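PDB 3KXP: 2-(acetamidomethylene)succinate hydrolase from Mesorhizobium loti, which catalyses the last step of vitamin B6 breakdown, hydrolysing (E)-2-(acetamidomethylene)succinate to succinic semialdehyde, acetate, ammonia and carbon dioxide. Local coordinates for residues A[75-80]-A[181-186]; A[81-86]-A[296-301]; A[118-123]-A[144-149]; A[126-131]-A[136-141]; A[198-203]-A[214-219]. All coordinates share one frame; numbering follows the deposited sequence.

The five contacts run from the alpha/beta hydrolase core to the helices inserted after strand 159-165. Contacts 3 and 4 share helix 117-131, their centres about 10 Å apart. They include strand 136-141 and helix 143-154, which run into and out of Ser-142, the probable nucleophile. Contact 1 holds Ile-77, a chloride ligand; its side chain comes within about 6 Å of that of Ser-142. Contact 2 joins the next turn of the same loop to the helix following His-294, a probable active-site residue. Contact 5 lies in the inserted helices, its centre about 11 Å from that of contact 1. Asn-80 bonds to Ser-218 between contacts 1 and 5; Glu-298 pairs with Arg-215 between contacts 2 and 5.

Contact 1 of 5, residues A[75-80]-A[181-186]; sequences HGITSN and ARVNAG
Ile-77 and Thr-78 lie in the His-Gly loop after strand 70-74, which in alpha/beta hydrolases helps to form the oxyanion hole, and they meet Val-183 in segment 181-186, which carries on from inserted helix 173-182. Ile-77 binds chloride here, consistent with that role. The Val-183 CG2 methyl does the touching on its side. With CG1 at chi1 67°, the CG2 branch lies opposite the backbone nitrogen and faces the loop. Ile-77 CD1 comes to Val-183 CG2 at 3.6 Å, the two side chains crossing at about a right angle. Thr-78 CG2 packs against Val-183 CG2 at 3.8 Å. Thr-78 CG2 also lies 3.2 Å from Val-183 O, a close approach of methyl to carbonyl. A glycine in place of Thr-78 would probably leave Val-183 O and one side of its CG2 without cover. The loop keeps its shape through a type II turn from Gly-76 to Ser-79, with Thr-78 at positive phi (70°). Gly-76 O is gripped from opposite faces of its plane. Ser-79 N donates from one; from the other, His-75 ND1 donates to Gly-76 O at 2.6 Å with an N-H...O angle of 169°. Ile-77 touches Thr-239 and Thr-78 touches Met-236, both on helix 233-242. Thr-78 also meets Arg-203, so inserted helices 193-203 and 233-242 both pack against the loop.

Contact 2 of 5, residues A[81-86]-A[296-301]; sequences SAVFEP and VNEVSP
Val-83 O and Asn-297 OD1 are joined by one water, which donates a hydrogen to each. The water oxygen lies 3.0 Å from Val-83 O and 3.2 Å from Asn-297 OD1. This is the polar link between the two segments. The rest is van der Waals contact. Asn-297 OD1 also lies 3.6 Å from Phe-84 CE2 and 4.0 Å from Phe-84 CD2, and approaches the ring obliquely. The amide and ring planes are only 16° apart, although the two side chains cross at about a right angle. Asn-297 CG is flanked by both main-chain neighbours of its CA (chi1 57°), which carries the amide toward Phe-84. Val-83 CG2 covers part of one face of the Phe-84 ring, 3.7 Å above its plane. Val-83 meets the second partner with its other branch. Val-83 CG1 lies 4.0 Å from Glu-298 OE2, and Val-83 CB is at a similar distance. The carboxylate has a stronger partner in Arg-215 NE, a salt bridge to helix 209-218. That pairing probably holds the Glu-298 carboxylate beside Val-83. Phe-84 also meets the ring of Phe-73 on strand 70-74, and it touches His-75. The Asn-297 side chain is about 7 Å from that of Asp-166, a probable active-site residue. The contact brings together the loop after strand 70-74 and the short helix 296-299 that follows His-294, the probable active-site histidine. Both flank the active site in the alpha/beta hydrolase fold.

Contact 3 of 5, residues A[118-123]-A[144-149]; sequences NDYADD and GARNSV
Tyr-120 presses its side chain against Asn-147 from the first carbon onward. Tyr-120 CB lies 3.2 Å from Asn-147 CG. At the ring, Tyr-120 CG is 3.2 Å from Asn-147 ND2, and Tyr-120 CD2 is equally near that nitrogen. On the other side of the ring, Tyr-120 CD1 meets Arg-146 NH1 at 4.0 Å, near the guanidinium plane. The OH at the tip is hydrogen-bonded to Thr-239 OG1 on helix 233-242. A chi1 of -75° turns the tyrosine away from its own carbonyl and brings the ring obliquely against the Asn-147 amide, the two planes 19° apart. Ala-121 CB adds a looser contact, 4.3 Å from Asn-147 O. Helices 117-131 and 143-154 cross here at -70°, their axes 8.5 Å apart. Asn-147 OD1 accepts from Arg-146 NH1 at 2.7 Å, in the planes of both carbonyl and guanidinium. ND2 donates to Gln-102 OE1. A leucine in place of Asn-147 is likely to leave Arg-146 NH1 and Gln-102 OE1 without these partners. With OD1 accepting and ND2 donating, each end of the buried amide has a partner of the right kind, which probably sets which way it is turned.

Contact 4 of 5, residues A[126-131]-A[136-141]; sequences GLIRTL and AILVGH
No flat group carries the meeting of Ile-128 with Ala-136 and Leu-138: methyl faces methyl, and no ring or amide is stacked between the segments. The one ring of strand 136-141, His-141, lies at its far end. There it meets the ring of His-294, a probable active-site residue, with planes about 35° apart, and His-141 NE2 bonds to His-294 O. The segments belong to a beta-alpha-beta crossover of the alpha/beta hydrolase sheet. Helix 117-131 follows strand 96-100 and leads into the parallel strand 136-141, with strand 70-74 lying between the two. After His-141 the chain turns at Ser-142, the probable nucleophile, in a Gly-x-Ser-x-Gly elbow. Ile-128 is the helix residue that reaches the strand. Its CG1 swings to the side away from its carbonyl carbon (chi1 -64°) and the branch runs out extended, which puts CD1 over the sheet. Ile-128 CD1 lies 4.2 Å from Ala-136 CB and 4.3 Å from Leu-138 CD1. Ala-136 and Leu-138 alternate with Ile-137, so both can meet the same methyl. Ile-128 also touches Leu-72 on strand 70-74, so it packs over two neighbouring strands. Within the helix, Gly-126 O takes two bonds from one residue: Thr-130 N lies 2.8 Å from Gly-126 O, and Thr-130 OG1 donates to it from 2.9 Å, 40° above the carbonyl plane.

Contact 5 of 5, residues A[198-203]-A[214-219]; sequences AYLAGR and IRAESG
Leu-200 points from one helix toward the backbone of the next, where Arg-215 and Ala-216 receive it. Its CG leaves on the side of the backbone nitrogen (chi1 -67°) and CD1 continues the line outward, so this one methyl does the touching. Leu-200 CD1 lies 3.7 Å from Ala-216 N and 4.0 Å from Ala-216 CB. Leu-200 CD1 is also 4.0 Å from Arg-215 CB. The leucine thus sits over the peptide joining the two residues, and the small alanine lets it come close to the main chain. Arg-215 offers only the root of its side chain to Leu-200. From there the chain runs extended to NE, and its charged end serves other partners. NE pairs with Glu-298, and the side chain makes a cation-pi contact with Tyr-204. Arg-203 NH1 remains 6.5 Å from Arg-215 NH1; Glu-298 probably offsets part of the charge gathered here. Ser-218, one turn beyond Ile-214, gives two bonds to Ile-214 O, which reach it from opposite faces of its plane. Ser-218 OG lies 2.7 Å and Ser-218 N 3.1 Å from Ile-214 O. Asn-80 ND2 also bonds to Ser-218 OG, tying this helix end to the loop after strand 70-74. Helices 193-203 and 209-218 follow each other in the region inserted between strands 159-165 and 258-263. Ala-216 further touches Ile-193, Val-196 and Glu-197 along the first helix. Beyond Gly-219 the chain enters the small two-stranded sheet of 220-223 and 226-229.

Contact 1 of 5, residues A[75-80]-A[181-186]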
# COMPACT_ATOMS: atom_id res chain seq x y z
N HIS A 75 -0.74 -5.12 20.53
CA HIS A 75 -1.09 -6.55 20.45
C HIS A 75 -2.59 -6.87 20.34
O HIS A 75 -3.45 -5.99 20.47
CB HIS A 75 -0.53 -7.24 21.70
CG HIS A 75 -1.15 -6.76 22.97
ND1 HIS A 75 -2.41 -7.13 23.37
CD2 HIS A 75 -0.73 -5.84 23.87
CE1 HIS A 75 -2.75 -6.46 24.45
NE2 HIS A 75 -1.75 -5.67 24.78
N GLY A 76 -2.90 -8.15 20.13
CA GLY A 76 -4.29 -8.58 20.05
C GLY A 76 -4.84 -8.93 21.42
O GLY A 76 -4.09 -8.90 22.41
N ILE A 77 -6.12 -9.29 21.51
CA ILE A 77 -6.74 -9.63 22.79
C ILE A 77 -6.04 -10.81 23.51
O ILE A 77 -5.63 -11.79 22.87
CB ILE A 77 -8.23 -9.94 22.61
CG1 ILE A 77 -8.95 -9.84 23.96
CG2 ILE A 77 -8.42 -11.33 22.03
CD1 ILE A 77 -10.47 -9.82 23.82
N THR A 78 -5.91 -10.68 24.82
CA THR A 78 -5.26 -11.66 25.72
C THR A 78 -3.74 -11.73 25.56
O THR A 78 -3.06 -12.34 26.38
CB THR A 78 -5.81 -13.11 25.60
OG1 THR A 78 -5.28 -13.74 24.42
CG2 THR A 78 -7.32 -13.12 25.54
N SER A 79 -3.22 -11.10 24.52
CA SER A 79 -1.78 -11.10 24.26
C SER A 79 -1.09 -9.97 25.04
O SER A 79 -1.68 -9.40 25.96
CB SER A 79 -1.55 -10.94 22.75
OG SER A 79 -0.21 -11.15 22.38
N ASN A 80 0.15 -9.65 24.69
CA ASN A 80 0.90 -8.58 25.35
C ASN A 80 2.07 -8.09 24.48
O ASN A 80 2.48 -8.76 23.54
CB ASN A 80 1.39 -9.05 26.73
CG ASN A 80 2.64 -9.92 26.64
OD1 ASN A 80 3.75 -9.41 26.65
ND2 ASN A 80 2.45 -11.23 26.54
N ALA A 181 -16.00 -16.96 22.53
CA ALA A 181 -16.13 -18.23 23.25
C ALA A 181 -14.83 -18.78 23.86
O ALA A 181 -14.88 -19.45 24.89
CB ALA A 181 -16.76 -19.27 22.34
N ARG A 182 -13.69 -18.52 23.24
CA ARG A 182 -12.43 -19.03 23.77
C ARG A 182 -11.49 -17.94 24.30
O ARG A 182 -10.35 -18.22 24.65
CB ARG A 182 -11.72 -19.86 22.69
CG ARG A 182 -11.57 -19.14 21.36
CD ARG A 182 -11.19 -20.10 20.23
NE ARG A 182 -9.75 -20.34 20.12
CZ ARG A 182 -8.84 -19.40 19.89
NH1 ARG A 182 -9.21 -18.13 19.75
NH2 ARG A 182 -7.56 -19.72 19.77
N VAL A 183 -11.99 -16.72 24.39
CA VAL A 183 -11.18 -15.60 24.86
C VAL A 183 -10.54 -15.81 26.23
O VAL A 183 -9.43 -15.37 26.47
CB VAL A 183 -12.01 -14.30 24.87
CG1 VAL A 183 -13.09 -14.38 25.92
CG2 VAL A 183 -11.10 -13.11 25.11
N ASN A 184 -11.25 -16.50 27.13
CA ASN A 184 -10.74 -16.76 28.47
C ASN A 184 -10.41 -18.23 28.70
O ASN A 184 -10.38 -18.70 29.84
CB ASN A 184 -11.73 -16.28 29.52
CG ASN A 184 -11.51 -14.83 29.92
OD1 ASN A 184 -12.45 -14.12 30.27
ND2 ASN A 184 -10.25 -14.39 29.88
N ALA A 185 -10.19 -18.95 27.61
CA ALA A 185 -9.86 -20.37 27.68
C ALA A 185 -8.50 -20.49 28.36
O ALA A 185 -8.12 -21.57 28.83
CB ALA A 185 -9.80 -20.95 26.29
N GLY A 186 -7.79 -19.37 28.42
CA GLY A 186 -6.47 -19.36 29.04
C GLY A 186 -6.51 -19.00 30.51
O GLY A 186 -5.50 -19.14 31.20

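Contact 2 of 5, residues A[81-86]-A[296-301]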
# COMPACT_ATOMS: atom_id res chain seq x y z
N SER A 81 2.61 -6.93 24.83
CA SER A 81 3.70 -6.28 24.09
C SER A 81 4.91 -7.09 23.62
O SER A 81 5.49 -6.78 22.59
CB SER A 81 4.21 -5.07 24.88
OG SER A 81 4.79 -5.47 26.12
N ALA A 82 5.29 -8.13 24.37
CA ALA A 82 6.47 -8.92 24.00
C ALA A 82 6.45 -9.59 22.62
O ALA A 82 7.50 -9.79 22.02
CB ALA A 82 6.75 -9.96 25.07
N VAL A 83 5.27 -9.96 22.13
CA VAL A 83 5.20 -10.63 20.84
C VAL A 83 5.79 -9.81 19.70
O VAL A 83 6.06 -10.34 18.62
CB VAL A 83 3.74 -11.00 20.48
CG1 VAL A 83 3.11 -11.77 21.64
CG2 VAL A 83 2.94 -9.74 20.16
N PHE A 84 6.00 -8.52 19.93
CA PHE A 84 6.55 -7.66 18.89
C PHE A 84 8.06 -7.46 18.90
O PHE A 84 8.61 -6.89 17.95
CB PHE A 84 5.88 -6.27 18.93
CG PHE A 84 4.44 -6.29 18.53
CD1 PHE A 84 3.44 -6.11 19.49
CD2 PHE A 84 4.07 -6.48 17.21
CE1 PHE A 84 2.09 -6.12 19.12
CE2 PHE A 84 2.73 -6.50 16.83
CZ PHE A 84 1.74 -6.32 17.79
N GLU A 85 8.75 -7.92 19.94
CA GLU A 85 10.19 -7.71 19.99
C GLU A 85 10.94 -8.19 18.75
O GLU A 85 11.80 -7.49 18.23
CB GLU A 85 10.81 -8.33 21.26
CG GLU A 85 10.21 -7.78 22.57
CD GLU A 85 11.13 -7.94 23.78
OE1 GLU A 85 11.95 -8.88 23.82
OE2 GLU A 85 11.01 -7.12 24.72
N PRO A 86 10.62 -9.39 18.23
CA PRO A 86 11.33 -9.86 17.04
C PRO A 86 11.20 -8.90 15.86
O PRO A 86 12.15 -8.69 15.10
CB PRO A 86 10.67 -11.21 16.75
CG PRO A 86 10.16 -11.65 18.09
CD PRO A 86 9.61 -10.37 18.67
N VAL A 296 -0.93 -13.07 11.55
CA VAL A 296 0.00 -12.68 10.50
C VAL A 296 1.44 -12.36 10.90
O VAL A 296 2.38 -12.99 10.39
CB VAL A 296 -0.55 -11.48 9.71
CG1 VAL A 296 0.30 -11.25 8.46
CG2 VAL A 296 -2.01 -11.73 9.36
N ASN A 297 1.63 -11.39 11.78
CA ASN A 297 2.99 -11.01 12.16
C ASN A 297 3.81 -12.14 12.80
O ASN A 297 5.02 -12.23 12.59
CB ASN A 297 2.96 -9.75 13.06
CG ASN A 297 2.12 -9.93 14.31
OD1 ASN A 297 2.64 -9.82 15.43
ND2 ASN A 297 0.83 -10.18 14.13
N GLU A 298 3.15 -13.02 13.55
CA GLU A 298 3.88 -14.12 14.17
C GLU A 298 4.12 -15.29 13.22
O GLU A 298 5.18 -15.91 13.24
CB GLU A 298 3.13 -14.59 15.43
CG GLU A 298 3.31 -13.67 16.63
CD GLU A 298 2.28 -13.89 17.74
OE1 GLU A 298 1.12 -13.47 17.57
OE2 GLU A 298 2.64 -14.48 18.78
N VAL A 299 3.15 -15.57 12.35
CA VAL A 299 3.26 -16.68 11.42
C VAL A 299 4.07 -16.35 10.16
O VAL A 299 4.71 -17.23 9.60
CB VAL A 299 1.84 -17.20 11.01
CG1 VAL A 299 1.97 -18.40 10.08
CG2 VAL A 299 1.04 -17.60 12.26
N SER A 300 4.05 -15.10 9.73
CA SER A 300 4.78 -14.68 8.53
C SER A 300 5.59 -13.42 8.81
O SER A 300 5.33 -12.36 8.24
CB SER A 300 3.82 -14.40 7.38
OG SER A 300 2.94 -15.49 7.15
N PRO A 301 6.60 -13.52 9.70
CA PRO A 301 7.45 -12.38 10.06
C PRO A 301 8.16 -11.64 8.93
O PRO A 301 8.22 -10.41 8.93
CB PRO A 301 8.43 -12.98 11.07
CG PRO A 301 8.53 -14.42 10.63
CD PRO A 301 7.08 -14.76 10.33
O HOH W 1 5.82 -9.54 15.74

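Contact 3 of 5, residues A[118-123]-A[144-149]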
# COMPACT_ATOMS: atom_id res chain seq x y z
N ASN A 118 -13.31 3.39 21.93
CA ASN A 118 -12.93 4.72 22.40
C ASN A 118 -11.96 4.69 23.57
O ASN A 118 -10.99 5.44 23.60
CB ASN A 118 -14.17 5.53 22.80
CG ASN A 118 -14.89 6.11 21.60
OD1 ASN A 118 -15.96 6.71 21.73
ND2 ASN A 118 -14.30 5.96 20.42
N ASP A 119 -12.23 3.82 24.54
CA ASP A 119 -11.36 3.69 25.70
C ASP A 119 -9.94 3.40 25.26
O ASP A 119 -9.02 4.13 25.62
CB ASP A 119 -11.87 2.58 26.63
CG ASP A 119 -13.27 2.85 27.15
OD1 ASP A 119 -13.47 3.94 27.74
OD2 ASP A 119 -14.17 2.00 26.96
N TYR A 120 -9.75 2.36 24.46
CA TYR A 120 -8.41 2.01 23.98
C TYR A 120 -7.83 3.10 23.07
O TYR A 120 -6.61 3.33 23.06
CB TYR A 120 -8.42 0.70 23.19
CG TYR A 120 -8.54 -0.57 24.00
CD1 TYR A 120 -9.79 -1.13 24.27
CD2 TYR A 120 -7.40 -1.24 24.45
CE1 TYR A 120 -9.90 -2.34 24.96
CE2 TYR A 120 -7.50 -2.45 25.14
CZ TYR A 120 -8.75 -2.99 25.39
OH TYR A 120 -8.86 -4.17 26.09
N ALA A 121 -8.70 3.74 22.29
CA ALA A 121 -8.27 4.79 21.37
C ALA A 121 -7.74 6.01 22.14
O ALA A 121 -6.71 6.58 21.78
CB ALA A 121 -9.43 5.20 20.46
N ASP A 122 -8.46 6.41 23.19
CA ASP A 122 -8.02 7.55 23.98
C ASP A 122 -6.71 7.22 24.68
O ASP A 122 -5.87 8.11 24.89
CB ASP A 122 -9.09 7.94 25.01
CG ASP A 122 -10.37 8.46 24.36
OD1 ASP A 122 -10.30 8.99 23.23
OD2 ASP A 122 -11.45 8.36 24.99
N ASP A 123 -6.51 5.95 25.04
CA ASP A 123 -5.26 5.55 25.68
C ASP A 123 -4.09 5.83 24.76
O ASP A 123 -3.03 6.26 25.21
CB ASP A 123 -5.25 4.05 26.01
CG ASP A 123 -6.02 3.73 27.27
OD1 ASP A 123 -6.27 2.53 27.51
OD2 ASP A 123 -6.38 4.66 28.02
N GLY A 144 -5.45 -4.49 18.58
CA GLY A 144 -4.56 -3.36 18.38
C GLY A 144 -4.88 -2.63 17.08
O GLY A 144 -4.90 -1.40 17.05
N ALA A 145 -5.12 -3.39 16.01
CA ALA A 145 -5.44 -2.79 14.71
C ALA A 145 -6.73 -1.98 14.80
O ALA A 145 -6.80 -0.84 14.34
CB ALA A 145 -5.57 -3.88 13.63
N ARG A 146 -7.76 -2.58 15.39
CA ARG A 146 -9.03 -1.88 15.55
C ARG A 146 -8.81 -0.59 16.36
O ARG A 146 -9.33 0.46 16.01
CB ARG A 146 -10.03 -2.80 16.26
CG ARG A 146 -11.35 -2.13 16.58
CD ARG A 146 -11.32 -1.49 17.96
NE ARG A 146 -12.48 -1.93 18.70
CZ ARG A 146 -12.50 -2.17 20.01
NH1 ARG A 146 -11.41 -2.00 20.74
NH2 ARG A 146 -13.62 -2.61 20.56
N ASN A 147 -8.01 -0.69 17.42
CA ASN A 147 -7.73 0.47 18.24
C ASN A 147 -6.98 1.55 17.48
O ASN A 147 -7.33 2.73 17.57
CB ASN A 147 -6.92 0.06 19.49
CG ASN A 147 -7.72 -0.82 20.43
OD1 ASN A 147 -8.95 -0.85 20.37
ND2 ASN A 147 -7.03 -1.52 21.33
N SER A 148 -5.95 1.16 16.73
CA SER A 148 -5.17 2.13 15.98
C SER A 148 -5.97 2.90 14.93
O SER A 148 -5.83 4.12 14.82
CB SER A 148 -3.97 1.46 15.32
OG SER A 148 -3.05 1.01 16.28
N VAL A 149 -6.80 2.21 14.16
CA VAL A 149 -7.59 2.89 13.14
C VAL A 149 -8.60 3.85 13.79
O VAL A 149 -8.85 4.93 13.27
CB VAL A 149 -8.31 1.89 12.23
CG1 VAL A 149 -9.14 2.62 11.19
CG2 VAL A 149 -7.28 0.98 11.55

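Contact 4 of 5, residues A[126-131]-A[136-141]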
# COMPACT_ATOMS: atom_id res chain seq x y z
N GLY A 126 -3.41 9.62 24.53
CA GLY A 126 -2.76 10.00 25.77
C GLY A 126 -1.29 9.64 25.78
O GLY A 126 -0.45 10.44 26.16
N LEU A 127 -0.98 8.43 25.33
CA LEU A 127 0.39 7.93 25.30
C LEU A 127 1.26 8.69 24.29
O LEU A 127 2.43 8.98 24.54
CB LEU A 127 0.37 6.43 25.01
CG LEU A 127 1.65 5.59 25.10
CD1 LEU A 127 2.48 5.83 23.87
CD2 LEU A 127 2.42 5.90 26.36
N ILE A 128 0.69 9.02 23.13
CA ILE A 128 1.46 9.75 22.15
C ILE A 128 1.78 11.14 22.71
O ILE A 128 2.91 11.62 22.60
CB ILE A 128 0.68 9.87 20.81
CG1 ILE A 128 0.49 8.47 20.22
CG2 ILE A 128 1.45 10.74 19.82
CD1 ILE A 128 -0.45 8.43 19.04
N ARG A 129 0.79 11.78 23.34
CA ARG A 129 0.99 13.10 23.94
C ARG A 129 2.03 13.03 25.06
O ARG A 129 2.93 13.87 25.13
CB ARG A 129 -0.31 13.64 24.52
CG ARG A 129 -1.26 14.20 23.49
CD ARG A 129 -2.67 14.21 24.03
NE ARG A 129 -3.63 14.73 23.06
CZ ARG A 129 -4.94 14.56 23.16
NH1 ARG A 129 -5.44 13.88 24.18
NH2 ARG A 129 -5.75 15.08 22.25
N THR A 130 1.89 12.04 25.94
CA THR A 130 2.80 11.88 27.06
C THR A 130 4.23 11.60 26.62
O THR A 130 5.18 12.06 27.26
CB THR A 130 2.34 10.75 28.00
OG1 THR A 130 1.04 11.08 28.51
CG2 THR A 130 3.31 10.57 29.16
N LEU A 131 4.40 10.86 25.53
CA LEU A 131 5.73 10.56 25.04
C LEU A 131 6.33 11.78 24.37
O LEU A 131 7.55 11.92 24.27
CB LEU A 131 5.69 9.40 24.05
CG LEU A 131 5.30 8.02 24.60
CD1 LEU A 131 5.35 7.01 23.46
CD2 LEU A 131 6.26 7.62 25.72
N ALA A 136 2.86 9.44 15.76
CA ALA A 136 3.31 8.07 15.68
C ALA A 136 2.71 7.21 14.59
O ALA A 136 1.58 7.42 14.15
CB ALA A 136 3.08 7.38 17.03
N ILE A 137 3.51 6.26 14.14
CA ILE A 137 3.09 5.29 13.15
C ILE A 137 2.55 4.16 14.03
O ILE A 137 3.25 3.65 14.89
CB ILE A 137 4.29 4.77 12.32
CG1 ILE A 137 4.86 5.93 11.48
CG2 ILE A 137 3.85 3.60 11.44
CD1 ILE A 137 6.15 5.59 10.77
N LEU A 138 1.29 3.81 13.82
CA LEU A 138 0.65 2.75 14.60
C LEU A 138 0.59 1.39 13.88
O LEU A 138 0.02 1.26 12.79
CB LEU A 138 -0.77 3.19 14.97
CG LEU A 138 -1.01 4.13 16.16
CD1 LEU A 138 0.08 5.19 16.26
CD2 LEU A 138 -2.38 4.78 16.01
N VAL A 139 1.20 0.38 14.50
CA VAL A 139 1.23 -0.99 13.98
C VAL A 139 0.40 -1.84 14.93
O VAL A 139 0.86 -2.19 16.02
CB VAL A 139 2.65 -1.55 13.96
CG1 VAL A 139 2.63 -3.01 13.50
CG2 VAL A 139 3.53 -0.71 13.04
N GLY A 140 -0.81 -2.19 14.54
CA GLY A 140 -1.66 -2.97 15.42
C GLY A 140 -2.16 -4.30 14.89
O GLY A 140 -2.47 -4.46 13.71
N HIS A 141 -2.25 -5.28 15.79
CA HIS A 141 -2.73 -6.59 15.41
C HIS A 141 -4.08 -6.86 16.04
O HIS A 141 -4.21 -6.83 17.26
CB HIS A 141 -1.77 -7.68 15.87
CG HIS A 141 -2.24 -9.06 15.54
ND1 HIS A 141 -1.96 -10.16 16.33
CD2 HIS A 141 -3.00 -9.53 14.52
CE1 HIS A 141 -2.52 -11.23 15.81
NE2 HIS A 141 -3.16 -10.88 14.71

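Contact 5 of 5, residues A[198-203]-A[214-219]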
# COMPACT_ATOMS: atom_id res chain seq x y z
N ALA A 198 2.23 -25.93 25.91
CA ALA A 198 1.38 -26.99 25.38
C ALA A 198 0.02 -26.37 25.10
O ALA A 198 -0.55 -26.54 24.02
CB ALA A 198 1.23 -28.12 26.38
N TYR A 199 -0.51 -25.64 26.07
CA TYR A 199 -1.79 -24.99 25.92
C TYR A 199 -1.80 -24.03 24.72
O TYR A 199 -2.70 -24.08 23.88
CB TYR A 199 -2.15 -24.19 27.18
CG TYR A 199 -3.26 -23.20 26.91
CD1 TYR A 199 -4.55 -23.63 26.60
CD2 TYR A 199 -3.00 -21.83 26.90
CE1 TYR A 199 -5.55 -22.71 26.26
CE2 TYR A 199 -3.99 -20.91 26.57
CZ TYR A 199 -5.26 -21.35 26.25
OH TYR A 199 -6.22 -20.44 25.90
N LEU A 200 -0.79 -23.17 24.65
CA LEU A 200 -0.70 -22.20 23.57
C LEU A 200 -0.54 -22.87 22.21
O LEU A 200 -1.28 -22.57 21.28
CB LEU A 200 0.43 -21.20 23.85
CG LEU A 200 0.20 -20.27 25.05
CD1 LEU A 200 1.48 -19.53 25.39
CD2 LEU A 200 -0.93 -19.28 24.75
N ALA A 201 0.43 -23.77 22.08
CA ALA A 201 0.64 -24.46 20.81
C ALA A 201 -0.67 -25.07 20.30
O ALA A 201 -0.93 -25.08 19.10
CB ALA A 201 1.69 -25.56 20.98
N GLY A 202 -1.49 -25.56 21.23
CA GLY A 202 -2.76 -26.16 20.87
C GLY A 202 -3.82 -25.15 20.47
O GLY A 202 -4.66 -25.44 19.61
N ARG A 203 -3.81 -23.98 21.10
CA ARG A 203 -4.79 -22.96 20.77
C ARG A 203 -4.40 -22.20 19.50
O ARG A 203 -5.25 -21.74 18.75
CB ARG A 203 -4.95 -21.96 21.93
CG ARG A 203 -6.17 -21.05 21.77
CD ARG A 203 -6.19 -19.89 22.75
NE ARG A 203 -7.36 -19.04 22.57
CZ ARG A 203 -7.58 -17.90 23.24
NH1 ARG A 203 -6.69 -17.48 24.14
NH2 ARG A 203 -8.67 -17.18 23.02
N ILE A 214 7.69 -17.06 23.36
CA ILE A 214 7.66 -15.65 23.74
C ILE A 214 6.37 -15.30 24.49
O ILE A 214 6.41 -14.61 25.51
CB ILE A 214 7.83 -14.72 22.51
CG1 ILE A 214 9.28 -14.76 22.04
CG2 ILE A 214 7.43 -13.28 22.87
CD1 ILE A 214 9.54 -14.00 20.75
N ARG A 215 5.23 -15.78 24.00
CA ARG A 215 3.95 -15.53 24.66
C ARG A 215 3.95 -16.21 26.03
O ARG A 215 3.52 -15.63 27.03
CB ARG A 215 2.79 -16.09 23.84
CG ARG A 215 2.38 -15.27 22.63
CD ARG A 215 1.36 -16.04 21.82
NE ARG A 215 0.82 -15.27 20.70
CZ ARG A 215 -0.39 -14.72 20.70
NH1 ARG A 215 -1.19 -14.85 21.75
NH2 ARG A 215 -0.80 -14.05 19.63
N ALA A 216 4.44 -17.44 26.07
CA ALA A 216 4.50 -18.21 27.30
C ALA A 216 5.28 -17.51 28.42
O ALA A 216 4.85 -17.48 29.57
CB ALA A 216 5.10 -19.59 27.02
N GLU A 217 6.44 -16.96 28.08
CA GLU A 217 7.27 -16.30 29.08
C GLU A 217 6.80 -14.91 29.45
O GLU A 217 7.10 -14.44 30.53
CB GLU A 217 8.72 -16.20 28.59
CG GLU A 217 9.34 -17.50 28.14
CD GLU A 217 10.80 -17.35 27.77
OE1 GLU A 217 11.17 -16.31 27.19
OE2 GLU A 217 11.59 -18.28 28.06
N SER A 218 6.08 -14.24 28.56
CA SER A 218 5.67 -12.87 28.83
C SER A 218 4.25 -12.62 29.33
O SER A 218 4.02 -11.64 30.03
CB SER A 218 5.89 -12.02 27.58
OG SER A 218 5.06 -12.45 26.52
N GLY A 219 3.30 -13.47 28.97
CA GLY A 219 1.94 -13.22 29.39
C GLY A 219 1.42 -14.01 30.58
O GLY A 219 0.25 -13.92 30.92